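PDB 4OXI: enterobactin synthetase component F-related protein from Vibrio cholerae serotype O1, which probably uses ATP to activate glycine as glycyl-adenylate, for a lipopolysaccharide modification pathway that confers resistance to antimicrobial peptides. Local coordinates for residues 353-361 with 368-376; 220-228 with 477-485. All blocks are in the same frame, centred on the assembly; numbering follows the deposited sequence.

The two contacts show how one ligand can be gripped by very different kinds of structure. Contact 1 is local and largely buried: neighbouring strands 356-360 and 370-373 form a hairpin within a mixed sheet, held by backbone hydrogen bonds and apolar side chains. Contact 2 is only partly buried and joins parts of the chain far apart in sequence, the end of strand 216-222 and the loop after it with the turn from strand 476-479 into helix 480-491. Its chemistry is polar, with hydroxyls, carboxylates, an arginine and water. The contacts share no element, and their centres lie about 28 Å apart, yet both reach glycyl-adenosine-5'-phosphate: contact 1 mainly at the adenine, contact 2 at the phosphate.

Contact 1 of 2, residues 353-361 with 368-376; sequences QQPVINLYG and AVTYHRFVA. With GAP (glycyl-adenosine-5'-phosphate), chain B.
Tyr360 and Thr370 face each other across an antiparallel hairpin, and the tyrosine side chain shows how a strand residue can serve both sheet and ligand. Its CB rests 3.4 Å from Thr370 OG1, a hydroxyl that is hydrogen-bonded to Ile385 O. With CG anti to the backbone N (chi1 157°), the ring is sent out between the Val369 and Thr370 side chains and the ligand. CG and CD2 pass the same Thr370 hydroxyl, which lies near the ring plane at the edge, and CE2 lies 3.9 Å from Val369 CG1, just before strand 370-373. The other flank turns an edge to the ligand: CD1 stands over the adenine face, 3.7 Å from GAP C5, and CE1 reaches the ribose at C2'. At the tip, OH is hydrogen-bonded to Asp452, which also binds the ligand.

The backbone beneath is a classic beta bulge, in which Val369 and Thr370 both face Tyr360. Tyr360 O therefore accepts two bonds, from Val369 N at 2.6 Å and from Thr370 N at 3.0 Å. On the face carrying Ile357 and Leu359 the contact is apolar. Leu359 CD2 packs 3.6 Å from Tyr371 CB, and the tip of Ile357, CD1, lies against CG of the Arg373 chain.

The sequence Asn-Leu-Tyr-Gly fits the A5 core motif of adenylation domains. Leu359 forms a non-hydrogen-bonded pair with Tyr371, and its carbonyl instead takes GAP N6 at 2.7 Å from Leu359 O. A second bond joins GAP N6 to Asn358 OD1 at 2.9 Å; ND2 gives to Pro384 O, which helps to fix the rotation of the amide with OD1 toward the ligand. Two acceptors thus meet the exocyclic amine of the base, an arrangement consistent with recognition of adenine.

Contact 2 of 2, residues 220-228 with 477-485; sequences MQTSGSTGK and RVELEEIET. With GAP (glycyl-adenosine-5'-phosphate), chain B.
Ser223 reaches with a single hydroxyl into the start of helix 480-485 and makes two bonds there. Its OG lies anti to the backbone N (chi1 165°), which carries it to Glu479 N, the N-cap residue's amide, at 2.8 Å from Ser223 OG and nearly straight. The hydroxyl donates its own hydrogen bond to Glu482 OE1, 2.7 Å from Ser223 OG, meeting the carboxylate on its anti side and 28° out of plane. The extended chain of Glu482 carries its carboxylate to the serine; its CB, nearer the helix, lies 3.2 Å from Gly224 O. Glu479, by contrast, is bent at chi2 (-76°), and its OE2 accepts a hydrogen bond from a water that also donates to Ser223 O and accepts from Arg477 NE.

Arg477 stretches out straight to the ligand phosphate, where NH1 gives a hydrogen bond of 2.6 Å to GAP O1A at the guanidinium edge. Thr222 lies over one face of that guanidinium; although Thr222 OG1 is 2.9 Å from Arg477 NE, the angle is too poor for a hydrogen bond. A salt bridge from NH2 to Glu364 holds the other arm and would help to orient the group. Further along, Thr485 OG1 sits 3.1 Å from Ser225 O and 2.8 Å from Glu481 O, two acceptors competing for one proton.

Thr222 to Lys228 fit the glycine- and serine-rich A3 motif, the phosphate-binding loop of adenylation domains, and residues 477-484 fit the end of motif A8. The loop leaves strand 216-222, which pairs with strand 230-235, while strand 476-479 pairs antiparallel with 470-473 before leading into helix 480-491, whose Leu480, Ile483 and Glu484 lie against strand 496-500.

Contact 1 of 2, residues 353-361 with 368-376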
loop_
_atom_site.group_PDB
_atom_site.type_symbol
_atom_site.label_atom_id
_atom_site.label_comp_id
_atom_site.label_asym_id
_atom_site.label_seq_id
_atom_site.Cartn_x
_atom_site.Cartn_y
_atom_site.Cartn_z
ATOM N N GLN A 353 -7.991 -3.849 24.770
ATOM C CA GLN A 353 -7.672 -4.959 25.673
ATOM C C GLN A 353 -7.349 -6.221 24.895
ATOM O O GLN A 353 -7.455 -7.326 25.425
ATOM C CB GLN A 353 -8.813 -5.224 26.671
ATOM C CG GLN A 353 -9.131 -4.030 27.567
ATOM C CD GLN A 353 -8.055 -3.805 28.610
ATOM O OE1 GLN A 353 -7.588 -4.751 29.237
ATOM N NE2 GLN A 353 -7.647 -2.553 28.789
ATOM N N GLN A 354 -6.951 -6.061 23.635
ATOM C CA GLN A 354 -6.739 -7.218 22.768
ATOM C C GLN A 354 -5.426 -7.135 21.962
ATOM O O GLN A 354 -4.757 -6.101 21.989
ATOM C CB GLN A 354 -8.001 -7.435 21.923
ATOM C CG GLN A 354 -9.128 -8.034 22.782
ATOM C CD GLN A 354 -10.457 -8.113 22.072
ATOM O OE1 GLN A 354 -10.876 -9.183 21.651
ATOM N NE2 GLN A 354 -11.141 -6.978 21.951
ATOM N N PRO A 355 -5.021 -8.238 21.302
ATOM C CA PRO A 355 -3.699 -8.246 20.652
ATOM C C PRO A 355 -3.407 -7.091 19.667
ATOM O O PRO A 355 -4.276 -6.662 18.903
ATOM C CB PRO A 355 -3.687 -9.587 19.910
ATOM C CG PRO A 355 -4.535 -10.496 20.772
ATOM C CD PRO A 355 -5.615 -9.596 21.356
ATOM N N VAL A 356 -2.170 -6.602 19.713
ATOM C CA VAL A 356 -1.677 -5.574 18.815
ATOM C C VAL A 356 -0.462 -6.178 18.125
ATOM O O VAL A 356 0.388 -6.754 18.788
ATOM C CB VAL A 356 -1.260 -4.324 19.608
ATOM C CG1 VAL A 356 -0.527 -3.348 18.729
ATOM C CG2 VAL A 356 -2.491 -3.657 20.242
ATOM N N ILE A 357 -0.388 -6.076 16.800
ATOM C CA ILE A 357 0.672 -6.737 16.041
ATOM C C ILE A 357 1.463 -5.712 15.236
ATOM O O ILE A 357 0.875 -4.957 14.459
ATOM C CB ILE A 357 0.088 -7.764 15.046
ATOM C CG1 ILE A 357 -0.884 -8.725 15.734
ATOM C CG2 ILE A 357 1.199 -8.529 14.328
ATOM C CD1 ILE A 357 -0.278 -9.462 16.900
ATOM N N ASN A 358 2.781 -5.670 15.418
ATOM C CA ASN A 358 3.636 -4.788 14.616
ATOM C C ASN A 358 3.992 -5.542 13.349
ATOM O O ASN A 358 4.446 -6.678 13.433
ATOM C CB ASN A 358 4.915 -4.412 15.388
ATOM C CG ASN A 358 5.698 -3.266 14.735
ATOM O OD1 ASN A 358 5.198 -2.582 13.837
ATOM N ND2 ASN A 358 6.923 -3.035 15.213
ATOM N N LEU A 359 3.762 -4.947 12.180
ATOM C CA LEU A 359 4.137 -5.597 10.921
ATOM C C LEU A 359 5.180 -4.745 10.229
ATOM O O LEU A 359 5.059 -3.519 10.230
ATOM C CB LEU A 359 2.938 -5.729 9.983
ATOM C CG LEU A 359 1.772 -6.650 10.307
ATOM C CD1 LEU A 359 0.688 -6.617 9.192
ATOM C CD2 LEU A 359 2.296 -8.032 10.480
ATOM N N TYR A 360 6.186 -5.378 9.624
ATOM C CA TYR A 360 7.209 -4.643 8.883
ATOM C C TYR A 360 7.429 -5.218 7.486
ATOM O O TYR A 360 7.443 -6.434 7.296
ATOM C CB TYR A 360 8.564 -4.587 9.640
ATOM C CG TYR A 360 9.732 -4.353 8.700
ATOM C CD1 TYR A 360 10.181 -3.062 8.420
ATOM C CD2 TYR A 360 10.358 -5.416 8.052
ATOM C CE1 TYR A 360 11.228 -2.846 7.523
ATOM C CE2 TYR A 360 11.388 -5.207 7.147
ATOM C CZ TYR A 360 11.826 -3.925 6.897
ATOM O OH TYR A 360 12.863 -3.724 6.002
ATOM N N GLY A 361 7.650 -4.326 6.523
ATOM C CA GLY A 361 8.085 -4.715 5.199
ATOM C C GLY A 361 7.880 -3.591 4.196
ATOM O O GLY A 361 7.047 -2.697 4.410
ATOM N N ALA A 368 4.158 -6.988 4.072
ATOM C CA ALA A 368 4.966 -7.119 5.280
ATOM C C ALA A 368 5.724 -8.427 5.232
ATOM O O ALA A 368 5.202 -9.423 4.718
ATOM C CB ALA A 368 4.084 -7.062 6.536
ATOM N N VAL A 369 6.927 -8.449 5.800
ATOM C CA VAL A 369 7.734 -9.667 5.782
ATOM C C VAL A 369 8.074 -10.160 7.190
ATOM O O VAL A 369 8.428 -11.325 7.379
ATOM C CB VAL A 369 9.017 -9.492 4.915
ATOM C CG1 VAL A 369 9.975 -8.525 5.564
ATOM C CG2 VAL A 369 9.692 -10.828 4.660
ATOM N N THR A 370 7.958 -9.283 8.185
ATOM C CA THR A 370 8.090 -9.714 9.567
ATOM C C THR A 370 6.933 -9.201 10.395
ATOM O O THR A 370 6.190 -8.303 9.971
ATOM C CB THR A 370 9.376 -9.195 10.229
ATOM O OG1 THR A 370 9.236 -7.791 10.487
ATOM C CG2 THR A 370 10.609 -9.453 9.345
ATOM N N TYR A 371 6.811 -9.751 11.596
ATOM C CA TYR A 371 5.748 -9.379 12.519
ATOM C C TYR A 371 6.231 -9.597 13.946
ATOM O O TYR A 371 7.135 -10.400 14.196
ATOM C CB TYR A 371 4.518 -10.251 12.296
ATOM C CG TYR A 371 4.676 -11.629 12.899
ATOM C CD1 TYR A 371 4.080 -11.953 14.113
ATOM C CD2 TYR A 371 5.433 -12.608 12.258
ATOM C CE1 TYR A 371 4.231 -13.210 14.675
ATOM C CE2 TYR A 371 5.590 -13.872 12.817
ATOM C CZ TYR A 371 4.982 -14.163 14.023
ATOM O OH TYR A 371 5.122 -15.410 14.579
ATOM N N HIS A 372 5.599 -8.906 14.881
ATOM C CA HIS A 372 5.907 -9.077 16.277
ATOM C C HIS A 372 4.680 -8.763 17.118
ATOM O O HIS A 372 4.136 -7.665 17.015
ATOM C CB HIS A 372 7.016 -8.121 16.678
ATOM C CG HIS A 372 7.487 -8.322 18.081
ATOM N ND1 HIS A 372 8.206 -9.434 18.467
ATOM C CD2 HIS A 372 7.333 -7.563 19.194
ATOM C CE1 HIS A 372 8.479 -9.346 19.758
ATOM N NE2 HIS A 372 7.959 -8.223 20.222
ATOM N N ARG A 373 4.237 -9.699 17.957
ATOM C CA ARG A 373 3.141 -9.386 18.880
ATOM C C ARG A 373 3.623 -8.442 19.974
ATOM O O ARG A 373 4.601 -8.729 20.674
ATOM C CB ARG A 373 2.556 -10.639 19.523
ATOM C CG ARG A 373 1.939 -11.596 18.544
ATOM C CD ARG A 373 1.198 -12.740 19.254
ATOM N NE ARG A 373 0.835 -13.767 18.281
ATOM C CZ ARG A 373 1.699 -14.643 17.768
ATOM N NH1 ARG A 373 1.285 -15.537 16.874
ATOM N NH2 ARG A 373 2.980 -14.626 18.145
ATOM N N PHE A 374 2.936 -7.315 20.116
ATOM C CA PHE A 374 3.274 -6.348 21.135
ATOM C C PHE A 374 3.169 -6.997 22.519
ATOM O O PHE A 374 2.151 -7.608 22.853
ATOM C CB PHE A 374 2.327 -5.161 21.044
ATOM C CG PHE A 374 2.466 -4.192 22.166
ATOM C CD1 PHE A 374 3.619 -3.444 22.311
ATOM C CD2 PHE A 374 1.436 -4.021 23.084
ATOM C CE1 PHE A 374 3.746 -2.528 23.357
ATOM C CE2 PHE A 374 1.549 -3.114 24.131
ATOM C CZ PHE A 374 2.703 -2.362 24.265
ATOM N N VAL A 375 4.238 -6.862 23.299
ATOM C CA VAL A 375 4.305 -7.360 24.670
ATOM C C VAL A 375 4.348 -6.160 25.605
ATOM O O VAL A 375 5.339 -5.429 25.635
ATOM C CB VAL A 375 5.588 -8.197 24.888
ATOM C CG1 VAL A 375 5.655 -8.722 26.313
ATOM C CG2 VAL A 375 5.676 -9.352 23.876
ATOM N N ALA A 376 3.272 -5.941 26.353
ATOM C CA ALA A 376 3.200 -4.825 27.300
ATOM C C ALA A 376 4.354 -4.816 28.313
ATOM O O ALA A 376 4.807 -3.755 28.748
ATOM C CB ALA A 376 1.868 -4.854 28.033
HETATM N N GAP B . 4.220 -2.350 2.850
HETATM C CA GAP B . 4.049 -1.532 4.087
HETATM C C GAP B . 4.794 -0.229 3.869
HETATM O O GAP B . 4.812 0.665 4.694
HETATM P PA GAP B . 6.327 1.189 2.081
HETATM O O1A GAP B . 7.118 0.631 0.924
HETATM O O2A GAP B . 5.391 2.370 1.883
HETATM O O3A GAP B . 5.512 -0.084 2.616
HETATM C "C5'" GAP B . 8.467 0.618 3.486
HETATM O "O5'" GAP B . 7.397 1.529 3.233
HETATM C "C4'" GAP B . 9.360 1.200 4.562
HETATM O "O4'" GAP B . 8.561 1.596 5.679
HETATM C "C3'" GAP B . 10.319 0.189 5.153
HETATM O "O3'" GAP B . 11.493 0.062 4.351
HETATM C "C2'" GAP B . 10.589 0.776 6.527
HETATM O "O2'" GAP B . 11.484 1.874 6.428
HETATM C "C1'" GAP B . 9.284 1.432 6.898
HETATM N N9 GAP B . 8.517 0.528 7.785
HETATM C C8 GAP B . 7.541 -0.312 7.394
HETATM N N7 GAP B . 7.025 -0.988 8.451
HETATM C C5 GAP B . 7.697 -0.582 9.550
HETATM C C6 GAP B . 7.666 -0.911 10.990
HETATM N N6 GAP B . 6.773 -1.812 11.480
HETATM N N1 GAP B . 8.544 -0.264 11.794
HETATM C C2 GAP B . 9.427 0.644 11.318
HETATM N N3 GAP B . 9.505 0.984 10.017
HETATM C C4 GAP B . 8.678 0.419 9.105
HETATM O O HOH W 1 -0.530 -7.776 21.788
#

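Contact 2 of 2, residues 220-228 with 477-485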
loop_
_atom_site.group_PDB
_atom_site.type_symbol
_atom_site.label_atom_id
_atom_site.label_comp_id
_atom_site.label_asym_id
_atom_site.label_seq_id
_atom_site.Cartn_x
_atom_site.Cartn_y
_atom_site.Cartn_z
ATOM N N MET A 220 2.228 -1.343 -8.246
ATOM C CA MET A 220 2.235 -0.153 -7.411
ATOM C C MET A 220 3.259 0.817 -7.947
ATOM O O MET A 220 4.098 0.461 -8.779
ATOM C CB MET A 220 2.609 -0.496 -5.965
ATOM C CG MET A 220 1.555 -1.297 -5.219
ATOM S SD MET A 220 -0.131 -0.681 -5.459
ATOM C CE MET A 220 -0.916 -1.478 -4.046
ATOM N N GLN A 221 3.194 2.053 -7.472
ATOM C CA GLN A 221 4.282 2.969 -7.728
ATOM C C GLN A 221 4.717 3.713 -6.479
ATOM O O GLN A 221 3.951 3.908 -5.535
ATOM C CB GLN A 221 3.992 3.922 -8.891
ATOM C CG GLN A 221 2.726 4.717 -8.804
ATOM C CD GLN A 221 2.546 5.640 -10.018
ATOM O OE1 GLN A 221 2.637 5.213 -11.195
ATOM N NE2 GLN A 221 2.310 6.916 -9.734
ATOM N N THR A 222 5.986 4.080 -6.468
ATOM C CA THR A 222 6.543 4.737 -5.326
ATOM C C THR A 222 7.452 5.855 -5.808
ATOM O O THR A 222 7.792 5.928 -6.986
ATOM C CB THR A 222 7.305 3.743 -4.423
ATOM O OG1 THR A 222 7.690 4.404 -3.208
ATOM C CG2 THR A 222 8.542 3.213 -5.120
ATOM N N SER A 223 7.817 6.724 -4.876
ATOM C CA SER A 223 8.650 7.885 -5.135
ATOM C C SER A 223 10.028 7.519 -5.687
ATOM O O SER A 223 10.719 6.649 -5.140
ATOM C CB SER A 223 8.797 8.661 -3.827
ATOM O OG SER A 223 9.849 9.596 -3.889
ATOM N N GLY A 224 10.421 8.171 -6.779
ATOM C CA GLY A 224 11.776 8.036 -7.302
ATOM C C GLY A 224 12.548 9.338 -7.127
ATOM O O GLY A 224 11.982 10.419 -7.300
ATOM N N SER A 225 13.832 9.246 -6.792
ATOM C CA SER A 225 14.667 10.437 -6.544
ATOM C C SER A 225 14.638 11.540 -7.615
ATOM O O SER A 225 14.793 12.719 -7.297
ATOM C CB SER A 225 16.119 10.030 -6.286
ATOM O OG SER A 225 16.214 9.247 -5.108
ATOM N N THR A 226 14.435 11.169 -8.873
ATOM C CA THR A 226 14.460 12.153 -9.949
ATOM C C THR A 226 13.066 12.661 -10.262
ATOM O O THR A 226 12.890 13.535 -11.116
ATOM C CB THR A 226 15.052 11.570 -11.250
ATOM O OG1 THR A 226 14.047 10.807 -11.932
ATOM C CG2 THR A 226 16.250 10.681 -10.949
ATOM N N GLY A 227 12.063 12.109 -9.592
ATOM C CA GLY A 227 10.697 12.498 -9.883
ATOM C C GLY A 227 10.046 11.503 -10.824
ATOM O O GLY A 227 8.832 11.531 -11.045
ATOM N N LYS A 228 10.855 10.617 -11.393
ATOM C CA LYS A 228 10.297 9.502 -12.145
ATOM C C LYS A 228 9.933 8.387 -11.164
ATOM O O LYS A 228 10.788 7.891 -10.427
ATOM C CB LYS A 228 11.289 8.989 -13.185
ATOM C CG LYS A 228 10.700 7.925 -14.091
ATOM C CD LYS A 228 11.727 7.408 -15.088
ATOM C CE LYS A 228 11.202 6.181 -15.813
ATOM N NZ LYS A 228 9.830 6.419 -16.354
ATOM N N ARG A 477 5.012 7.010 1.952
ATOM C CA ARG A 477 6.412 6.883 1.550
ATOM C C ARG A 477 6.839 7.950 0.532
ATOM O O ARG A 477 6.150 8.181 -0.455
ATOM C CB ARG A 477 6.608 5.504 0.932
ATOM C CG ARG A 477 7.997 5.217 0.393
ATOM C CD ARG A 477 8.097 3.756 -0.040
ATOM N NE ARG A 477 9.232 3.501 -0.925
ATOM C CZ ARG A 477 9.664 2.285 -1.257
ATOM N NH1 ARG A 477 9.065 1.200 -0.764
ATOM N NH2 ARG A 477 10.703 2.154 -2.072
ATOM N N VAL A 478 7.980 8.590 0.760
ATOM C CA VAL A 478 8.512 9.527 -0.225
ATOM C C VAL A 478 10.024 9.667 -0.085
ATOM O O VAL A 478 10.563 9.516 1.009
ATOM C CB VAL A 478 7.827 10.913 -0.111
ATOM C CG1 VAL A 478 8.183 11.568 1.199
ATOM C CG2 VAL A 478 8.196 11.811 -1.308
ATOM N N GLU A 479 10.711 9.930 -1.194
ATOM C CA GLU A 479 12.132 10.286 -1.150
ATOM C C GLU A 479 12.269 11.803 -0.978
ATOM O O GLU A 479 11.770 12.572 -1.801
ATOM C CB GLU A 479 12.823 9.867 -2.457
ATOM C CG GLU A 479 12.661 8.388 -2.847
ATOM C CD GLU A 479 13.545 7.461 -2.028
ATOM O OE1 GLU A 479 14.395 7.969 -1.261
ATOM O OE2 GLU A 479 13.394 6.222 -2.154
ATOM N N LEU A 480 12.942 12.240 0.079
ATOM C CA LEU A 480 13.171 13.669 0.280
ATOM C C LEU A 480 13.870 14.267 -0.938
ATOM O O LEU A 480 13.650 15.428 -1.266
ATOM C CB LEU A 480 13.980 13.926 1.553
ATOM C CG LEU A 480 13.180 13.733 2.844
ATOM C CD1 LEU A 480 14.012 14.081 4.062
ATOM C CD2 LEU A 480 11.900 14.529 2.827
ATOM N N GLU A 481 14.675 13.460 -1.626
ATOM C CA GLU A 481 15.340 13.904 -2.856
ATOM C C GLU A 481 14.381 14.157 -4.015
ATOM O O GLU A 481 14.667 14.994 -4.869
ATOM C CB GLU A 481 16.443 12.935 -3.292
ATOM C CG GLU A 481 17.665 12.956 -2.395
ATOM C CD GLU A 481 17.640 11.850 -1.356
ATOM O OE1 GLU A 481 18.692 11.611 -0.717
ATOM O OE2 GLU A 481 16.564 11.217 -1.177
ATOM N N GLU A 482 13.256 13.443 -4.071
ATOM C CA GLU A 482 12.277 13.749 -5.115
ATOM C C GLU A 482 11.720 15.161 -4.900
ATOM O O GLU A 482 11.562 15.924 -5.845
ATOM C CB GLU A 482 11.131 12.727 -5.186
ATOM C CG GLU A 482 10.054 13.145 -6.210
ATOM C CD GLU A 482 8.781 12.278 -6.214
ATOM O OE1 GLU A 482 8.572 11.468 -5.277
ATOM O OE2 GLU A 482 7.972 12.425 -7.163
ATOM N N ILE A 483 11.438 15.503 -3.649
ATOM C CA ILE A 483 10.894 16.813 -3.333
ATOM C C ILE A 483 11.940 17.898 -3.621
ATOM O O ILE A 483 11.648 18.899 -4.270
ATOM C CB ILE A 483 10.437 16.889 -1.865
ATOM C CG1 ILE A 483 9.399 15.794 -1.584
ATOM C CG2 ILE A 483 9.869 18.272 -1.560
ATOM C CD1 ILE A 483 8.913 15.738 -0.135
ATOM N N GLU A 484 13.158 17.677 -3.151
ATOM C CA GLU A 484 14.258 18.591 -3.408
ATOM C C GLU A 484 14.464 18.822 -4.906
ATOM O O GLU A 484 14.642 19.959 -5.352
ATOM C CB GLU A 484 15.540 18.072 -2.757
ATOM C CG GLU A 484 16.709 19.033 -2.905
ATOM C CD GLU A 484 17.984 18.499 -2.294
ATOM O OE1 GLU A 484 19.060 18.769 -2.871
ATOM O OE2 GLU A 484 17.913 17.823 -1.238
ATOM N N THR A 485 14.407 17.743 -5.682
ATOM C CA THR A 485 14.579 17.820 -7.129
ATOM C C THR A 485 13.529 18.713 -7.773
ATOM O O THR A 485 13.843 19.533 -8.639
ATOM C CB THR A 485 14.529 16.415 -7.753
ATOM O OG1 THR A 485 15.710 15.695 -7.372
ATOM C CG2 THR A 485 14.440 16.485 -9.276
HETATM N N GAP B . 4.220 -2.350 2.850
HETATM C CA GAP B . 4.049 -1.532 4.087
HETATM C C GAP B . 4.794 -0.229 3.869
HETATM O O GAP B . 4.812 0.665 4.694
HETATM P PA GAP B . 6.327 1.189 2.081
HETATM O O1A GAP B . 7.118 0.631 0.924
HETATM O O2A GAP B . 5.391 2.370 1.883
HETATM O O3A GAP B . 5.512 -0.084 2.616
HETATM C "C5'" GAP B . 8.467 0.618 3.486
HETATM O "O5'" GAP B . 7.397 1.529 3.233
HETATM C "C4'" GAP B . 9.360 1.200 4.562
HETATM O "O4'" GAP B . 8.561 1.596 5.679
HETATM C "C3'" GAP B . 10.319 0.189 5.153
HETATM O "O3'" GAP B . 11.493 0.062 4.351
HETATM C "C2'" GAP B . 10.589 0.776 6.527
HETATM O "O2'" GAP B . 11.484 1.874 6.428
HETATM C "C1'" GAP B . 9.284 1.432 6.898
HETATM N N9 GAP B . 8.517 0.528 7.785
HETATM C C8 GAP B . 7.541 -0.312 7.394
HETATM N N7 GAP B . 7.025 -0.988 8.451
HETATM C C5 GAP B . 7.697 -0.582 9.550
HETATM C C6 GAP B . 7.666 -0.911 10.990
HETATM N N6 GAP B . 6.773 -1.812 11.480
HETATM N N1 GAP B . 8.544 -0.264 11.794
HETATM C C2 GAP B . 9.427 0.644 11.318
HETATM N N3 GAP B . 9.505 0.984 10.017
HETATM C C4 GAP B . 8.678 0.419 9.105
HETATM O O HOH W 2 10.740 5.503 -2.761
HETATM O O HOH W 3 8.370 9.922 -8.290
#